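Local structure of AztD protein (Citrobacter koseri, 6CMK) at residues G217-S228 and S260-F271. The protein acts as a periplasmic zinc chaperone that hands one zinc ion directly to the solute-binding protein AztC of the AztABCD transport system. Sequence-based numbering, arbitrary orientation.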
loop_
_atom_site.group_PDB
_atom_site.type_symbol
_atom_site.label_atom_id
_atom_site.label_comp_id
_atom_site.label_asym_id
_atom_site.label_seq_id
_atom_site.Cartn_x
_atom_site.Cartn_y
_atom_site.Cartn_z
ATOM N N GLY B 217 -8.020 -25.226 -1.224
ATOM C CA GLY B 217 -7.692 -24.062 -2.035
ATOM C C GLY B 217 -7.967 -22.783 -1.271
ATOM O O GLY B 217 -9.016 -22.630 -0.637
ATOM N N SER B 218 -7.023 -21.848 -1.345
ATOM C CA SER B 218 -7.069 -20.648 -0.522
ATOM C C SER B 218 -6.225 -19.553 -1.157
ATOM O O SER B 218 -5.140 -19.818 -1.676
ATOM C CB SER B 218 -6.558 -20.942 0.893
ATOM O OG SER B 218 -5.308 -21.612 0.826
ATOM N N ALA B 219 -6.723 -18.318 -1.094
ATOM C CA ALA B 219 -5.951 -17.169 -1.540
ATOM C C ALA B 219 -6.629 -15.907 -1.048
ATOM O O ALA B 219 -7.830 -15.895 -0.790
ATOM C CB ALA B 219 -5.827 -17.108 -3.063
ATOM N N GLY B 220 -5.852 -14.831 -0.973
ATOM C CA GLY B 220 -6.369 -13.525 -0.626
ATOM C C GLY B 220 -6.263 -12.557 -1.789
ATOM O O GLY B 220 -5.350 -12.650 -2.606
ATOM N N SER B 221 -7.200 -11.617 -1.848
ATOM C CA SER B 221 -7.138 -10.545 -2.837
ATOM C C SER B 221 -7.715 -9.300 -2.178
ATOM O O SER B 221 -8.925 -9.216 -1.953
ATOM C CB SER B 221 -7.905 -10.915 -4.099
ATOM O OG SER B 221 -7.755 -9.903 -5.098
ATOM N N GLY B 222 -6.852 -8.337 -1.886
ATOM C CA GLY B 222 -7.318 -7.171 -1.148
ATOM C C GLY B 222 -7.925 -7.596 0.169
ATOM O O GLY B 222 -7.385 -8.451 0.876
ATOM N N ASP B 223 -9.074 -7.004 0.506
ATOM C CA ASP B 223 -9.697 -7.255 1.802
ATOM C C ASP B 223 -10.521 -8.541 1.849
ATOM O O ASP B 223 -11.173 -8.799 2.872
ATOM C CB ASP B 223 -10.573 -6.060 2.198
ATOM C CG ASP B 223 -11.889 -5.989 1.439
ATOM O OD1 ASP B 223 -12.091 -6.671 0.405
ATOM O OD2 ASP B 223 -12.751 -5.216 1.904
ATOM N N THR B 224 -10.474 -9.373 0.810
ATOM C CA THR B 224 -11.313 -10.562 0.716
ATOM C C THR B 224 -10.435 -11.800 0.617
ATOM O O THR B 224 -9.476 -11.828 -0.156
ATOM C CB THR B 224 -12.254 -10.470 -0.493
ATOM O OG1 THR B 224 -13.089 -9.318 -0.331
ATOM C CG2 THR B 224 -13.145 -11.711 -0.597
ATOM N N PHE B 225 -10.745 -12.808 1.426
ATOM C CA PHE B 225 -10.042 -14.077 1.369
ATOM C C PHE B 225 -10.997 -15.154 0.876
ATOM O O PHE B 225 -12.173 -15.176 1.248
ATOM C CB PHE B 225 -9.465 -14.460 2.737
ATOM C CG PHE B 225 -8.321 -15.405 2.640
ATOM C CD1 PHE B 225 -8.546 -16.768 2.609
ATOM C CD2 PHE B 225 -7.021 -14.933 2.544
ATOM C CE1 PHE B 225 -7.505 -17.638 2.484
ATOM C CE2 PHE B 225 -5.967 -15.804 2.425
ATOM C CZ PHE B 225 -6.212 -17.166 2.391
ATOM N N ALA B 226 -10.494 -16.051 0.037
ATOM C CA ALA B 226 -11.334 -17.075 -0.568
ATOM C C ALA B 226 -10.844 -18.474 -0.216
ATOM O O ALA B 226 -9.642 -18.736 -0.213
ATOM C CB ALA B 226 -11.377 -16.923 -2.085
ATOM N N LEU B 227 -11.799 -19.357 0.074
ATOM C CA LEU B 227 -11.570 -20.788 0.235
ATOM C C LEU B 227 -12.486 -21.498 -0.752
ATOM O O LEU B 227 -13.679 -21.191 -0.821
ATOM C CB LEU B 227 -11.868 -21.255 1.670
ATOM C CG LEU B 227 -11.206 -20.491 2.828
ATOM C CD1 LEU B 227 -11.727 -21.014 4.161
ATOM C CD2 LEU B 227 -9.695 -20.602 2.766
ATOM N N SER B 228 -11.942 -22.437 -1.512
ATOM C CA SER B 228 -12.720 -23.110 -2.541
ATOM C C SER B 228 -13.126 -24.507 -2.092
ATOM O O SER B 228 -12.420 -25.168 -1.328
ATOM C CB SER B 228 -11.930 -23.194 -3.848
ATOM O OG SER B 228 -10.625 -23.676 -3.625
ATOM N N SER B 260 -9.777 -26.421 -6.635
ATOM C CA SER B 260 -8.990 -26.893 -5.507
ATOM C C SER B 260 -7.721 -26.080 -5.267
ATOM O O SER B 260 -7.006 -26.362 -4.303
ATOM C CB SER B 260 -8.623 -28.372 -5.697
ATOM O OG SER B 260 -7.884 -28.577 -6.887
ATOM N N THR B 261 -7.421 -25.082 -6.101
ATOM C CA THR B 261 -6.242 -24.245 -5.922
ATOM C C THR B 261 -6.593 -22.843 -6.388
ATOM O O THR B 261 -7.220 -22.696 -7.438
ATOM C CB THR B 261 -5.046 -24.768 -6.733
ATOM O OG1 THR B 261 -4.937 -26.186 -6.570
ATOM C CG2 THR B 261 -3.749 -24.105 -6.284
ATOM N N LEU B 262 -6.190 -21.830 -5.612
ATOM C CA LEU B 262 -6.534 -20.440 -5.890
ATOM C C LEU B 262 -5.314 -19.530 -5.845
ATOM O O LEU B 262 -4.366 -19.762 -5.090
ATOM C CB LEU B 262 -7.537 -19.886 -4.881
ATOM C CG LEU B 262 -8.952 -20.426 -4.910
ATOM C CD1 LEU B 262 -9.615 -20.169 -3.564
ATOM C CD2 LEU B 262 -9.736 -19.805 -6.045
ATOM N N ILE B 263 -5.382 -18.457 -6.637
ATOM C CA ILE B 263 -4.507 -17.300 -6.508
ATOM C C ILE B 263 -5.386 -16.051 -6.520
ATOM O O ILE B 263 -6.529 -16.068 -6.991
ATOM C CB ILE B 263 -3.441 -17.218 -7.625
ATOM C CG1 ILE B 263 -4.106 -17.233 -9.001
ATOM C CG2 ILE B 263 -2.434 -18.362 -7.494
ATOM C CD1 ILE B 263 -3.141 -17.010 -10.146
ATOM N N GLY B 264 -4.854 -14.974 -5.959
ATOM C CA GLY B 264 -5.600 -13.728 -5.805
ATOM C C GLY B 264 -4.882 -12.535 -6.404
ATOM O O GLY B 264 -3.669 -12.382 -6.244
ATOM N N GLY B 265 -5.650 -11.681 -7.075
ATOM C CA GLY B 265 -5.086 -10.468 -7.645
ATOM C C GLY B 265 -4.526 -9.544 -6.580
ATOM O O GLY B 265 -5.001 -9.500 -5.445
ATOM N N LYS B 266 -3.502 -8.783 -6.956
ATOM C CA LYS B 266 -2.884 -7.868 -5.996
ATOM C C LYS B 266 -3.370 -6.432 -6.138
ATOM O O LYS B 266 -3.802 -5.828 -5.149
ATOM C CB LYS B 266 -1.359 -7.916 -6.117
ATOM C CG LYS B 266 -0.721 -8.940 -5.194
ATOM C CD LYS B 266 0.137 -8.291 -4.112
ATOM C CE LYS B 266 -0.667 -7.387 -3.181
ATOM N NZ LYS B 266 -0.141 -7.422 -1.783
ATOM N N GLY B 267 -3.313 -5.870 -7.341
ATOM C CA GLY B 267 -3.731 -4.495 -7.539
ATOM C C GLY B 267 -5.191 -4.332 -7.871
ATOM O O GLY B 267 -5.735 -3.229 -7.821
ATOM N N MET B 268 -5.836 -5.440 -8.194
ATOM C CA MET B 268 -7.238 -5.514 -8.549
ATOM C C MET B 268 -7.781 -6.726 -7.807
ATOM O O MET B 268 -7.050 -7.696 -7.606
ATOM C CB MET B 268 -7.347 -5.647 -10.078
ATOM C CG MET B 268 -8.710 -5.793 -10.699
ATOM S SD MET B 268 -8.480 -5.646 -12.496
ATOM C CE MET B 268 -8.062 -7.318 -12.967
ATOM N N GLN B 269 -9.041 -6.668 -7.361
ATOM C CA GLN B 269 -9.616 -7.774 -6.592
ATOM C C GLN B 269 -10.233 -8.810 -7.522
ATOM O O GLN B 269 -11.244 -8.541 -8.183
ATOM C CB GLN B 269 -10.652 -7.277 -5.591
ATOM C CG GLN B 269 -10.019 -6.561 -4.428
ATOM C CD GLN B 269 -11.011 -6.279 -3.321
ATOM O OE1 GLN B 269 -11.801 -5.343 -3.405
ATOM N NE2 GLN B 269 -10.995 -7.117 -2.290
ATOM N N TYR B 270 -9.637 -10.005 -7.546
ATOM C CA TYR B 270 -10.187 -11.146 -8.264
ATOM C C TYR B 270 -9.483 -12.396 -7.765
ATOM O O TYR B 270 -8.428 -12.326 -7.134
ATOM C CB TYR B 270 -10.011 -11.016 -9.788
ATOM C CG TYR B 270 -8.574 -11.084 -10.261
ATOM C CD1 TYR B 270 -7.795 -9.935 -10.380
ATOM C CD2 TYR B 270 -7.991 -12.298 -10.592
ATOM C CE1 TYR B 270 -6.479 -10.000 -10.823
ATOM C CE2 TYR B 270 -6.685 -12.370 -11.023
ATOM C CZ TYR B 270 -5.936 -11.227 -11.148
ATOM O OH TYR B 270 -4.640 -11.314 -11.571
ATOM N N PHE B 271 -10.064 -13.551 -8.099
ATOM C CA PHE B 271 -9.419 -14.827 -7.871
ATOM C C PHE B 271 -9.361 -15.594 -9.179
ATOM O O PHE B 271 -10.222 -15.439 -10.047
ATOM C CB PHE B 271 -10.159 -15.636 -6.802
ATOM C CG PHE B 271 -10.207 -14.947 -5.485
ATOM C CD1 PHE B 271 -9.106 -14.961 -4.659
ATOM C CD2 PHE B 271 -11.336 -14.247 -5.093
ATOM C CE1 PHE B 271 -9.123 -14.294 -3.452
ATOM C CE2 PHE B 271 -11.366 -13.583 -3.884
ATOM C CZ PHE B 271 -10.260 -13.604 -3.062
HETATM O O HOH W 1 -4.864 -22.533 -3.162
HETATM O O HOH W 2 -4.108 -8.525 -2.599
HETATM O O HOH W 3 -13.835 -5.229 -1.922
#
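Strands 218-221 and 262-264 run side by side at 5.2 Å between axes and 12° between directions, with no direct backbone hydrogen bond joining them; one water accepts from both S218 N and L262 N. The F271 ring packs against the 218-228 hairpin: A226 CB sits over the centre of one face, 3.6 Å from the centroid, a CH-pi contact, while T224 O lies in plane at the ring edge. L262 extends CD1 to A226 CB (4.0 Å) and packs its CB against A219 CB. Each strand begins a separate four-stranded antiparallel sheet, so the contact joins the innermost strands of consecutive beta-propeller blades; next to it, S260 O accepts from ND1 of the zinc ligand H216. At the type II' turn from S221 to T224 the interaction becomes polar. S221 swings OG to the side opposite its own N (chi1 -176°), which brings it to the 265-270 loop, where it donates to G265 O at 2.8 Å and accepts from Y270 N at 3.1 Å. Q269 NE2 gives a nearly straight bond (171°) to S221 O, approaching from the carbonyl face opposite T224 N, and another to D223 OD1 at 2.9 Å. That carboxylate oxygen also accepts from T224 OG1 on its other face.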